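Local coordinates for protein lysozyme (Asticcacaulis excentricus, PDB 6H9D) that is the muramidase domain of SpmX, a phage-lysozyme relative probably co-opted and detoxified for cell morphogenesis and stalk synthesis, at residues Phe87-Gly92 with Ile136-Ser141. Numbering follows the deposited sequence.
Sequences FCFNIG and IRRRAS
Asn90 reaches from helix 78-91 between two arginines of helix 133-146 and meets each differently. Its amide lies stacked on the Arg138 guanidinium, the two planes only 3° apart, with Asn90 CB 3.5 Å from Arg138 NE and Asn90 ND2 3.7 Å from Arg138 NH1. The Arg139 guanidinium is instead steeply inclined to that amide; Asn90 OD1 lies at its edge, modelled too close to Arg139 NH2 for the detail to be trusted. Phe87 CD1 stands over the centre of one face of the same guanidinium, 3.9 Å from Arg139 CZ, the ring itself being steeply tilted to it. Arg138 spans the gap as an extended chain, with CG anti to its backbone N (chi1 -176°); Arg139 bends at chi2 to come in under Phe87. Behind both, Glu142 forms salt bridges with Arg138 NE and Arg139 NH1, Ser86 OG accepts from Arg138 NH2, and the Trp120 carbonyl receives Arg139 NE. Within the phage lysozyme domain the contact thus joins the C-terminal end of helix 78-91 to helix 133-146; the segments run nearly antiparallel, at 157°, with axes 11.7 Å apart. The Glu142 carboxylate, shared by two buried arginines, probably offsets much of their positive charge beside the aromatic Phe87.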
# COMPACT_ATOMS: atom_id res chain seq x y z
N PHE A 87 -2.69 -1.45 -2.09
CA PHE A 87 -3.94 -1.11 -1.44
C PHE A 87 -3.84 -1.45 0.06
O PHE A 87 -4.09 -0.61 0.92
CB PHE A 87 -5.09 -1.85 -2.11
CG PHE A 87 -6.43 -1.63 -1.46
CD1 PHE A 87 -7.09 -0.42 -1.61
CD2 PHE A 87 -7.02 -2.62 -0.70
CE1 PHE A 87 -8.32 -0.22 -0.99
CE2 PHE A 87 -8.25 -2.42 -0.10
CZ PHE A 87 -8.90 -1.22 -0.25
N CYS A 88 -3.39 -2.66 0.35
CA CYS A 88 -3.22 -3.16 1.70
C CYS A 88 -2.18 -2.33 2.47
O CYS A 88 -2.40 -2.01 3.62
CB CYS A 88 -2.85 -4.63 1.71
SG CYS A 88 -2.73 -5.26 3.40
N PHE A 89 -1.08 -1.92 1.81
CA PHE A 89 -0.10 -1.03 2.40
C PHE A 89 -0.74 0.29 2.82
O PHE A 89 -0.44 0.84 3.88
CB PHE A 89 1.06 -0.78 1.42
CG PHE A 89 2.21 0.03 1.96
CD1 PHE A 89 2.88 -0.36 3.11
CD2 PHE A 89 2.64 1.17 1.30
CE1 PHE A 89 3.94 0.38 3.60
CE2 PHE A 89 3.70 1.92 1.80
CZ PHE A 89 4.37 1.51 2.93
N ASN A 90 -1.64 0.80 1.98
CA ASN A 90 -2.22 2.10 2.19
C ASN A 90 -3.24 2.05 3.33
O ASN A 90 -3.27 2.95 4.16
CB ASN A 90 -2.85 2.62 0.89
CG ASN A 90 -3.46 3.99 1.03
OD1 ASN A 90 -4.60 4.20 0.62
ND2 ASN A 90 -2.73 4.92 1.62
N ILE A 91 -4.11 1.04 3.36
CA ILE A 91 -5.23 1.04 4.33
C ILE A 91 -4.83 0.27 5.60
O ILE A 91 -5.54 0.34 6.61
CB ILE A 91 -6.55 0.52 3.73
CG1 ILE A 91 -6.53 -0.99 3.48
CG2 ILE A 91 -6.92 1.29 2.47
CD1 ILE A 91 -7.90 -1.58 3.32
N GLY A 92 -3.73 -0.46 5.55
CA GLY A 92 -3.27 -1.28 6.68
C GLY A 92 -3.83 -2.70 6.62
O GLY A 92 -4.92 -2.95 6.12
N ILE A 136 -8.57 9.35 -4.35
CA ILE A 136 -9.28 9.13 -5.64
C ILE A 136 -8.23 8.80 -6.70
O ILE A 136 -8.39 7.87 -7.42
CB ILE A 136 -10.12 10.35 -6.06
CG1 ILE A 136 -11.17 10.72 -5.02
CG2 ILE A 136 -10.73 10.13 -7.43
CD1 ILE A 136 -12.25 9.71 -4.87
N ARG A 137 -7.16 9.60 -6.73
CA ARG A 137 -6.05 9.38 -7.69
C ARG A 137 -5.40 8.02 -7.42
O ARG A 137 -5.19 7.26 -8.35
CB ARG A 137 -5.04 10.52 -7.56
CG ARG A 137 -5.56 11.89 -7.94
CD ARG A 137 -4.48 12.95 -8.01
NE ARG A 137 -3.45 12.68 -8.99
CZ ARG A 137 -2.34 13.39 -9.18
NH1 ARG A 137 -2.02 14.37 -8.36
NH2 ARG A 137 -1.56 13.11 -10.19
N ARG A 138 -5.13 7.74 -6.16
CA ARG A 138 -4.48 6.48 -5.79
C ARG A 138 -5.32 5.28 -6.22
O ARG A 138 -4.79 4.35 -6.82
CB ARG A 138 -4.16 6.43 -4.29
CG ARG A 138 -3.40 5.17 -3.90
CD ARG A 138 -2.89 5.18 -2.48
NE ARG A 138 -2.08 4.00 -2.25
CZ ARG A 138 -0.88 4.02 -1.71
NH1 ARG A 138 -0.40 5.16 -1.22
NH2 ARG A 138 -0.16 2.91 -1.66
N ARG A 139 -6.60 5.30 -5.87
CA ARG A 139 -7.52 4.22 -6.19
C ARG A 139 -7.62 4.00 -7.69
O ARG A 139 -7.69 2.86 -8.16
CB ARG A 139 -8.91 4.51 -5.61
CG ARG A 139 -8.95 4.53 -4.09
CD ARG A 139 -7.98 3.53 -3.50
NE ARG A 139 -7.87 3.67 -2.05
CZ ARG A 139 -6.74 3.49 -1.37
NH1 ARG A 139 -5.62 3.16 -2.00
NH2 ARG A 139 -6.73 3.65 -0.05
N ALA A 140 -7.62 5.09 -8.46
CA ALA A 140 -7.72 4.96 -9.93
C ALA A 140 -6.51 4.18 -10.45
O ALA A 140 -6.67 3.22 -11.21
CB ALA A 140 -7.83 6.32 -10.53
N SER A 141 -5.30 4.53 -9.98
CA SER A 141 -4.06 3.82 -10.36
C SER A 141 -4.08 2.36 -9.89
O SER A 141 -3.69 1.46 -10.64
CB SER A 141 -2.84 4.52 -9.84
OG SER A 141 -2.74 5.83 -10.33